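Local structure of beta-glucanase (Podospora anserina, 4LE4) at residues 29-34 and 83-88; 79-84 and 204-209. The protein probably hydrolyses beta-glucans, as a fungal glycoside hydrolase of family 131. All blocks are in the same frame, centred on the assembly; numbering follows the deposited sequence.

Interaction 1 (29-34 and 83-88); sequences PYQYYI and IPQTTA
Gln31 and Ile83 face each other as an antiparallel hydrogen-bonded pair: Gln31 N gives a short, nearly straight bond to Ile83 O (2.7 Å, 170°), and Ile83 N returns a longer one to Gln31 O (3.2 Å). Their side chains share one face of the sheet, where Gln31 OE1 lies 3.8 Å from the methyl CG2 of Ile83. With CG beside its own backbone N (chi1 -49°) and the chain extended beyond, Gln31 carries NE2 across to Gln85 OE1, 3.0 Å away. That acceptor lies close to the amide plane of Gln31, whereas NE2 stands above the carbonyl plane of Gln85, the two amides being turned 39° apart. Gln85 OE1 also takes a bond from the indole NE1 of Trp21, so one oxygen serves two donors, which probably restrains the turn of its amide. Were Gln31 an alanine, Gln85 OE1 would probably keep the Trp21 indole but lose its amide mate, and the contact on Ile83 CG2 would go with it. Farther along, the methyl CD1 of Ile83 touches Ile34 CD1 at 3.8 Å and lies near the hydroxyl and CZ of Tyr33; a branched aliphatic chain suits a place between an isoleucine methyl and the end of a tyrosine ring. Past Pro84, whose ring nitrogen has no hydrogen to give, Gln85 N binds Pro29 O (2.9 Å), an oxygen that Trp5 NE1 also reaches. Tyr30 turns to the other face, its hydroxyl bonded to Gly7 O. The arrangement is that of neighbouring antiparallel strands in a beta-sheet of the concanavalin-like catalytic domain.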
loop_
_atom_site.group_PDB
_atom_site.type_symbol
_atom_site.label_atom_id
_atom_site.label_comp_id
_atom_site.label_asym_id
_atom_site.label_seq_id
_atom_site.Cartn_x
_atom_site.Cartn_y
_atom_site.Cartn_z
ATOM N N PRO A 29 -13.380 -8.507 -2.180
ATOM C CA PRO A 29 -12.031 -8.570 -1.602
ATOM C C PRO A 29 -11.574 -7.449 -0.679
ATOM O O PRO A 29 -10.525 -7.583 -0.020
ATOM C CB PRO A 29 -11.157 -8.624 -2.833
ATOM C CG PRO A 29 -11.868 -7.635 -3.741
ATOM C CD PRO A 29 -13.336 -8.038 -3.576
ATOM N N TYR A 30 -12.327 -6.350 -0.641
ATOM C CA TYR A 30 -11.922 -5.192 0.155
ATOM C C TYR A 30 -12.996 -4.530 0.981
ATOM O O TYR A 30 -14.105 -4.302 0.502
ATOM C CB TYR A 30 -11.375 -4.085 -0.759
ATOM C CG TYR A 30 -9.969 -4.271 -1.310
ATOM C CD1 TYR A 30 -8.847 -4.150 -0.483
ATOM C CD2 TYR A 30 -9.764 -4.508 -2.668
ATOM C CE1 TYR A 30 -7.554 -4.248 -1.010
ATOM C CE2 TYR A 30 -8.479 -4.622 -3.211
ATOM C CZ TYR A 30 -7.378 -4.483 -2.370
ATOM O OH TYR A 30 -6.118 -4.538 -2.897
ATOM N N GLN A 31 -12.650 -4.166 2.212
ATOM C CA GLN A 31 -13.568 -3.415 3.036
ATOM C C GLN A 31 -13.338 -1.951 2.597
ATOM O O GLN A 31 -12.182 -1.466 2.528
ATOM C CB GLN A 31 -13.223 -3.545 4.521
ATOM C CG GLN A 31 -12.991 -4.961 4.987
ATOM C CD GLN A 31 -12.937 -5.047 6.501
ATOM O OE1 GLN A 31 -12.453 -4.129 7.167
ATOM N NE2 GLN A 31 -13.427 -6.168 7.056
ATOM N N TYR A 32 -14.420 -1.243 2.327
ATOM C CA TYR A 32 -14.320 0.141 1.901
ATOM C C TYR A 32 -15.118 1.037 2.846
ATOM O O TYR A 32 -16.352 1.097 2.783
ATOM C CB TYR A 32 -14.818 0.250 0.454
ATOM C CG TYR A 32 -14.718 1.661 -0.081
ATOM C CD1 TYR A 32 -13.490 2.304 -0.150
ATOM C CD2 TYR A 32 -15.858 2.361 -0.448
ATOM C CE1 TYR A 32 -13.393 3.649 -0.570
ATOM C CE2 TYR A 32 -15.772 3.703 -0.879
ATOM C CZ TYR A 32 -14.542 4.326 -0.927
ATOM O OH TYR A 32 -14.447 5.646 -1.309
ATOM N N TYR A 33 -14.414 1.684 3.787
ATOM C CA TYR A 33 -15.083 2.585 4.715
ATOM C C TYR A 33 -14.208 3.732 5.201
ATOM O O TYR A 33 -14.747 4.740 5.643
ATOM C CB TYR A 33 -15.682 1.830 5.911
ATOM C CG TYR A 33 -14.664 1.181 6.830
ATOM C CD1 TYR A 33 -14.206 -0.110 6.584
ATOM C CD2 TYR A 33 -14.202 1.839 7.967
ATOM C CE1 TYR A 33 -13.328 -0.745 7.439
ATOM C CE2 TYR A 33 -13.313 1.223 8.837
ATOM C CZ TYR A 33 -12.877 -0.074 8.569
ATOM O OH TYR A 33 -11.963 -0.692 9.400
ATOM N N ILE A 34 -12.880 3.603 5.082
ATOM C CA ILE A 34 -11.962 4.672 5.511
ATOM C C ILE A 34 -11.740 5.600 4.318
ATOM O O ILE A 34 -10.817 5.430 3.516
ATOM C CB ILE A 34 -10.628 4.085 6.018
ATOM C CG1 ILE A 34 -10.950 3.111 7.167
ATOM C CG2 ILE A 34 -9.656 5.210 6.495
ATOM C CD1 ILE A 34 -9.735 2.408 7.769
ATOM N N ILE A 83 -9.070 -2.136 3.103
ATOM C CA ILE A 83 -8.579 -3.181 3.997
ATOM C C ILE A 83 -9.013 -4.532 3.413
ATOM O O ILE A 83 -10.139 -4.674 2.938
ATOM C CB ILE A 83 -9.176 -2.992 5.431
ATOM C CG1 ILE A 83 -8.603 -1.706 6.046
ATOM C CG2 ILE A 83 -8.747 -4.135 6.396
ATOM C CD1 ILE A 83 -9.302 -1.316 7.309
ATOM N N PRO A 84 -8.110 -5.534 3.415
ATOM C CA PRO A 84 -8.468 -6.845 2.881
ATOM C C PRO A 84 -9.699 -7.416 3.602
ATOM O O PRO A 84 -9.800 -7.340 4.839
ATOM C CB PRO A 84 -7.223 -7.701 3.160
ATOM C CG PRO A 84 -6.108 -6.688 3.155
ATOM C CD PRO A 84 -6.736 -5.529 3.920
ATOM N N GLN A 85 -10.631 -7.961 2.813
ATOM C CA GLN A 85 -11.842 -8.611 3.347
ATOM C C GLN A 85 -11.516 -10.076 3.081
ATOM O O GLN A 85 -11.524 -10.499 1.924
ATOM C CB GLN A 85 -13.098 -8.232 2.558
ATOM C CG GLN A 85 -14.341 -9.023 2.993
ATOM C CD GLN A 85 -14.612 -8.839 4.464
ATOM O OE1 GLN A 85 -14.900 -7.723 4.915
ATOM N NE2 GLN A 85 -14.506 -9.930 5.239
ATOM N N THR A 86 -11.209 -10.812 4.139
ATOM C CA THR A 86 -10.801 -12.216 4.023
ATOM C C THR A 86 -10.973 -13.010 5.334
ATOM O O THR A 86 -11.030 -12.453 6.437
ATOM C CB THR A 86 -9.296 -12.293 3.597
ATOM O OG1 THR A 86 -8.860 -13.651 3.503
ATOM C CG2 THR A 86 -8.415 -11.588 4.626
ATOM N N THR A 87 -11.049 -14.330 5.180
ATOM C CA THR A 87 -11.144 -15.242 6.304
ATOM C C THR A 87 -9.824 -16.022 6.358
ATOM O O THR A 87 -9.611 -16.838 7.242
ATOM C CB THR A 87 -12.308 -16.260 6.129
ATOM O OG1 THR A 87 -12.073 -17.045 4.955
ATOM C CG2 THR A 87 -13.639 -15.538 5.977
ATOM N N ALA A 88 -8.937 -15.776 5.402
ATOM C CA ALA A 88 -7.662 -16.477 5.374
ATOM C C ALA A 88 -6.788 -16.027 6.546
ATOM O O ALA A 88 -6.911 -14.898 7.013
ATOM C CB ALA A 88 -6.957 -16.219 4.034
#

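Interaction 2 (79-84 and 204-209); sequences RTELIP and DWHVGV
Thr80 with Val209 and Leu82 with Val207 form antiparallel hydrogen-bonded pairs on either side of the non-hydrogen-bonded pair Glu81 and Gly208, while the axes of strands 79-84 and 205-207 run at 127° to one another. The chain turns a corner at Gly208, which comes within 4.2 Å of Glu81, CA to CA; a side chain there would strike Thr80 O and the CA of Glu81, so glycine suits the place. On one face, buried polar groups meet. Glu81, its CG beside the backbone N (chi1 -61°), accepts a short hydrogen bond from His206 ND1 at OE1 (2.5 Å), on the anti side of the carboxylate and with the two planes 64° apart. Arg79 grips the same carboxylate side-on, NE to OE2 at 2.6 Å in a salt bridge and NH2 to the syn lone pair of OE1, which therefore accepts two bonds. Together these grips hold the carboxylate against rotation. The other nitrogen of the imidazole, NE2, bonds to Glu121, so both ring nitrogens are engaged. Ile83 CD1 covers one face of the ring in a CH-pi contact, 4.1 Å from its centroid. Beyond it, the puckered Pro84 ring puts CG at the edge of the Trp205 indole, 3.9 Å from CE3. Leu82 and Val207 carry their aliphatic chains to the opposite side from Glu81, CB to CB 4.4 Å. Strand 115-120 borders segment 204-209, with Phe119 stacked on His206 and Phe120 on Trp205, whereas strand 222-233 of the other sheet packs Trp226 and Val229 against Val207.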
loop_
_atom_site.group_PDB
_atom_site.type_symbol
_atom_site.label_atom_id
_atom_site.label_comp_id
_atom_site.label_asym_id
_atom_site.label_seq_id
_atom_site.Cartn_x
_atom_site.Cartn_y
_atom_site.Cartn_z
ATOM N N ARG A 79 -7.072 10.584 4.498
ATOM C CA ARG A 79 -6.939 9.135 4.303
ATOM C C ARG A 79 -7.863 8.582 3.231
ATOM O O ARG A 79 -8.992 8.992 3.127
ATOM C CB ARG A 79 -7.307 8.373 5.597
ATOM C CG ARG A 79 -6.554 8.801 6.847
ATOM C CD ARG A 79 -7.174 8.181 8.078
ATOM N NE ARG A 79 -6.777 6.790 8.209
ATOM C CZ ARG A 79 -6.933 6.082 9.325
ATOM N NH1 ARG A 79 -7.484 6.645 10.400
ATOM N NH2 ARG A 79 -6.540 4.818 9.356
ATOM N N THR A 80 -7.358 7.608 2.482
ATOM C CA THR A 80 -8.141 6.855 1.503
ATOM C C THR A 80 -7.474 5.487 1.642
ATOM O O THR A 80 -6.324 5.295 1.208
ATOM C CB THR A 80 -7.990 7.339 0.049
ATOM O OG1 THR A 80 -8.535 8.656 -0.089
ATOM C CG2 THR A 80 -8.750 6.404 -0.870
ATOM N N GLU A 81 -8.182 4.563 2.269
ATOM C CA GLU A 81 -7.604 3.238 2.522
ATOM C C GLU A 81 -8.608 2.118 2.292
ATOM O O GLU A 81 -9.793 2.297 2.533
ATOM C CB GLU A 81 -7.108 3.185 3.995
ATOM C CG GLU A 81 -6.029 4.212 4.305
ATOM C CD GLU A 81 -6.022 4.650 5.773
ATOM O OE1 GLU A 81 -6.404 3.827 6.654
ATOM O OE2 GLU A 81 -5.639 5.813 6.044
ATOM N N LEU A 82 -8.100 0.968 1.827
ATOM C CA LEU A 82 -8.863 -0.241 1.586
ATOM C C LEU A 82 -8.245 -1.275 2.534
ATOM O O LEU A 82 -7.037 -1.272 2.741
ATOM C CB LEU A 82 -8.661 -0.753 0.137
ATOM C CG LEU A 82 -8.939 0.293 -0.949
ATOM C CD1 LEU A 82 -8.646 -0.277 -2.312
ATOM C CD2 LEU A 82 -10.382 0.728 -0.826
ATOM N N ILE A 83 -9.070 -2.136 3.103
ATOM C CA ILE A 83 -8.579 -3.181 3.997
ATOM C C ILE A 83 -9.013 -4.532 3.413
ATOM O O ILE A 83 -10.139 -4.674 2.938
ATOM C CB ILE A 83 -9.176 -2.992 5.431
ATOM C CG1 ILE A 83 -8.603 -1.706 6.046
ATOM C CG2 ILE A 83 -8.747 -4.135 6.396
ATOM C CD1 ILE A 83 -9.302 -1.316 7.309
ATOM N N PRO A 84 -8.110 -5.534 3.415
ATOM C CA PRO A 84 -8.468 -6.845 2.881
ATOM C C PRO A 84 -9.699 -7.416 3.602
ATOM O O PRO A 84 -9.800 -7.340 4.839
ATOM C CB PRO A 84 -7.223 -7.701 3.160
ATOM C CG PRO A 84 -6.108 -6.688 3.155
ATOM C CD PRO A 84 -6.736 -5.529 3.920
ATOM N N ASP A 204 -6.562 -5.511 9.453
ATOM C CA ASP A 204 -5.983 -4.233 9.805
ATOM C C ASP A 204 -4.788 -3.801 8.968
ATOM O O ASP A 204 -3.938 -3.051 9.443
ATOM C CB ASP A 204 -5.589 -4.251 11.265
ATOM C CG ASP A 204 -4.576 -5.322 11.563
ATOM O OD1 ASP A 204 -4.228 -6.088 10.647
ATOM O OD2 ASP A 204 -4.122 -5.408 12.724
ATOM N N TRP A 205 -4.711 -4.289 7.737
ATOM C CA TRP A 205 -3.642 -3.843 6.859
ATOM C C TRP A 205 -4.334 -2.804 5.983
ATOM O O TRP A 205 -5.302 -3.113 5.274
ATOM C CB TRP A 205 -3.100 -4.964 5.991
ATOM C CG TRP A 205 -1.951 -4.497 5.154
ATOM C CD1 TRP A 205 -0.946 -3.637 5.527
ATOM C CD2 TRP A 205 -1.668 -4.878 3.807
ATOM N NE1 TRP A 205 -0.050 -3.464 4.491
ATOM C CE2 TRP A 205 -0.474 -4.211 3.423
ATOM C CE3 TRP A 205 -2.302 -5.721 2.881
ATOM C CZ2 TRP A 205 0.087 -4.355 2.164
ATOM C CZ3 TRP A 205 -1.726 -5.868 1.622
ATOM C CH2 TRP A 205 -0.550 -5.189 1.280
ATOM N N HIS A 206 -3.806 -1.591 6.004
ATOM C CA HIS A 206 -4.404 -0.479 5.282
ATOM C C HIS A 206 -3.709 -0.228 3.962
ATOM O O HIS A 206 -2.635 0.349 3.915
ATOM C CB HIS A 206 -4.361 0.783 6.153
ATOM C CG HIS A 206 -5.181 0.679 7.397
ATOM N ND1 HIS A 206 -6.209 1.549 7.682
ATOM C CD2 HIS A 206 -5.133 -0.200 8.429
ATOM C CE1 HIS A 206 -6.767 1.208 8.834
ATOM N NE2 HIS A 206 -6.131 0.148 9.306
ATOM N N VAL A 207 -4.332 -0.704 2.897
ATOM C CA VAL A 207 -3.825 -0.550 1.538
ATOM C C VAL A 207 -4.315 0.801 1.106
ATOM O O VAL A 207 -5.492 0.995 0.758
ATOM C CB VAL A 207 -4.394 -1.628 0.606
ATOM C CG1 VAL A 207 -3.908 -1.403 -0.857
ATOM C CG2 VAL A 207 -3.968 -2.984 1.127
ATOM N N GLY A 208 -3.394 1.746 1.115
ATOM C CA GLY A 208 -3.775 3.095 0.786
ATOM C C GLY A 208 -2.819 4.045 1.451
ATOM O O GLY A 208 -1.705 3.654 1.803
ATOM N N VAL A 209 -3.273 5.276 1.669
ATOM C CA VAL A 209 -2.432 6.345 2.181
ATOM C C VAL A 209 -3.077 7.223 3.230
ATOM O O VAL A 209 -4.244 7.579 3.149
ATOM C CB VAL A 209 -2.011 7.313 1.018
ATOM C CG1 VAL A 209 -0.925 8.328 1.537
ATOM C CG2 VAL A 209 -1.504 6.537 -0.189
#

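How the interactions relate
Strand 78-84 takes part in both contacts: interaction 1 pairs it with 30-34, interaction 2 with 204-209, and their centres lie about 9 Å apart. Ile83 and Pro84 belong to both. The bond pattern of interaction 1 probably continues into interaction 2 through Glu81 N and Ile34 O, 3.0 Å apart. On the face of Ile83, Ile34 CD1 packs 3.4 Å from His206 CE1, bringing the isoleucine contact of interaction 1 up to the Arg79, Glu81 and His206 network. On the other face, Tyr30 CD1 lies 3.5 Å from Leu82 CB, and Tyr32 also packs on Leu82. The two contacts thus set strand 78-84 between 30-34 and the 204-209 segment within the family 131 catalytic domain.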